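Local coordinates for protein LST4 (Kluyveromyces lactis, PDB 4ZY8), which is probably required for protein trafficking from the Golgi to the plasma membrane and involved in extracellular amino acid uptake, seen here as its longin domain, at residues Pro115-Ser118 with Ser119-Gln123. Residues are numbered along the deposited sequence; the frame is centred on the assembly and turned at random.
Sequences PHIS and SFLDQ
The first turns of helix 114-134 bring S118 and D122 together one turn apart, where a water joins their side chains and a backbone bond runs alongside. The water lies 2.7 Å from S118 OG and gives a hydrogen bond of 2.7 Å to D122 OD2. S118 reaches it because OG is anti to the backbone N (chi1 176°). The other carboxylate oxygen, OD1, forms a salt bridge with R84, and R84 also makes a weak hydrogen bond to S118 O, so one arginine of strand 79-87 serves both residues. Replacing D122 with an alanine would probably leave R84 without this charged mate and deprive the water of this acceptor, setting the S118 hydroxyl freer to turn. R84 may also offset the closeness of the carboxylate to S118 O, since OD1 is 3.3 Å from that carbonyl oxygen.

Regular i to i+4 bonding supports the alpha-helical assignment. D122 N donates to S118 O at 3.0 Å. The L121 N to I117 O bond is shorter, 2.8 Å, and F120 N likewise bonds H116 O, whereas S119 N to P115 O is weak. In this longin domain the helix packs with helix 150-166 against an antiparallel sheet, and its side chains divide accordingly. I117 and L121, both buried, run alongside each other in the same direction, with I117 CG2 4.0 Å from L121 CD1; I117 also touches F82 of the sheet, and L121 meets F159 of helix 150-166. The F120 ring, set obliquely, brings CD2 to 3.3 Å from H116 O and touches I163 and L166 of that second helix.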
loop_
_atom_site.group_PDB
_atom_site.type_symbol
_atom_site.label_atom_id
_atom_site.label_comp_id
_atom_site.label_asym_id
_atom_site.label_seq_id
_atom_site.Cartn_x
_atom_site.Cartn_y
_atom_site.Cartn_z
ATOM N N PRO A 115 13.714 -7.345 -2.335
ATOM C CA PRO A 115 14.174 -6.508 -3.456
ATOM C C PRO A 115 13.238 -6.595 -4.671
ATOM O O PRO A 115 13.133 -5.636 -5.420
ATOM C CB PRO A 115 15.547 -7.093 -3.797
ATOM C CG PRO A 115 15.991 -7.745 -2.535
ATOM C CD PRO A 115 14.748 -8.308 -1.920
ATOM N N HIS A 116 12.597 -7.737 -4.879
ATOM C CA HIS A 116 11.618 -7.837 -5.967
ATOM C C HIS A 116 10.361 -7.027 -5.657
ATOM O O HIS A 116 9.912 -6.249 -6.478
ATOM C CB HIS A 116 11.234 -9.290 -6.234
ATOM C CG HIS A 116 12.353 -10.118 -6.806
ATOM N ND1 HIS A 116 13.117 -10.966 -6.022
ATOM C CD2 HIS A 116 12.808 -10.248 -8.062
ATOM C CE1 HIS A 116 14.008 -11.569 -6.796
ATOM N NE2 HIS A 116 13.841 -11.162 -8.036
ATOM N N ILE A 117 9.833 -7.203 -4.457
ATOM C CA ILE A 117 8.594 -6.548 -4.056
ATOM C C ILE A 117 8.770 -5.026 -4.084
ATOM O O ILE A 117 7.967 -4.323 -4.676
ATOM C CB ILE A 117 8.152 -6.974 -2.640
ATOM C CG1 ILE A 117 8.119 -8.511 -2.499
ATOM C CG2 ILE A 117 6.830 -6.296 -2.246
ATOM C CD1 ILE A 117 7.380 -9.208 -3.577
ATOM N N SER A 118 9.869 -4.545 -3.504
ATOM C CA SER A 118 10.173 -3.111 -3.454
ATOM C C SER A 118 10.244 -2.489 -4.834
ATOM O O SER A 118 9.743 -1.385 -5.075
ATOM C CB SER A 118 11.500 -2.879 -2.730
ATOM O OG SER A 118 11.825 -1.513 -2.775
ATOM N N SER A 119 10.846 -3.209 -5.764
ATOM C CA SER A 119 10.879 -2.729 -7.141
ATOM C C SER A 119 9.457 -2.692 -7.791
ATOM O O SER A 119 9.135 -1.778 -8.551
ATOM C CB SER A 119 11.849 -3.586 -7.957
ATOM O OG SER A 119 11.838 -3.198 -9.314
ATOM N N PHE A 120 8.612 -3.676 -7.509
ATOM C CA PHE A 120 7.236 -3.644 -8.023
ATOM C C PHE A 120 6.418 -2.509 -7.364
ATOM O O PHE A 120 5.565 -1.904 -7.994
ATOM C CB PHE A 120 6.538 -4.981 -7.790
ATOM C CG PHE A 120 7.084 -6.113 -8.629
ATOM C CD1 PHE A 120 7.412 -5.920 -9.951
ATOM C CD2 PHE A 120 7.250 -7.378 -8.085
ATOM C CE1 PHE A 120 7.898 -6.972 -10.726
ATOM C CE2 PHE A 120 7.752 -8.439 -8.865
ATOM C CZ PHE A 120 8.066 -8.230 -10.171
ATOM N N LEU A 121 6.687 -2.246 -6.090
ATOM C CA LEU A 121 6.034 -1.144 -5.394
ATOM C C LEU A 121 6.455 0.178 -6.014
ATOM O O LEU A 121 5.615 1.079 -6.150
ATOM C CB LEU A 121 6.364 -1.181 -3.892
ATOM C CG LEU A 121 5.615 -2.288 -3.146
ATOM C CD1 LEU A 121 6.080 -2.445 -1.717
ATOM C CD2 LEU A 121 4.081 -2.053 -3.181
ATOM N N ASP A 122 7.705 0.295 -6.442
ATOM C CA ASP A 122 8.173 1.475 -7.149
ATOM C C ASP A 122 7.331 1.734 -8.381
ATOM O O ASP A 122 6.955 2.837 -8.602
ATOM C CB ASP A 122 9.620 1.397 -7.619
ATOM C CG ASP A 122 10.626 1.303 -6.505
ATOM O OD1 ASP A 122 10.425 1.840 -5.409
ATOM O OD2 ASP A 122 11.664 0.686 -6.748
ATOM N N GLN A 123 7.068 0.707 -9.176
ATOM C CA GLN A 123 6.240 0.875 -10.375
ATOM C C GLN A 123 4.833 1.345 -9.953
ATOM O O GLN A 123 4.282 2.265 -10.550
ATOM C CB GLN A 123 6.117 -0.437 -11.170
ATOM C CG GLN A 123 7.428 -1.173 -11.464
ATOM C CD GLN A 123 7.200 -2.416 -12.340
ATOM O OE1 GLN A 123 6.104 -2.988 -12.361
ATOM N NE2 GLN A 123 8.250 -2.883 -12.981
HETATM O O HOH W 1 13.195 -0.599 -4.962
#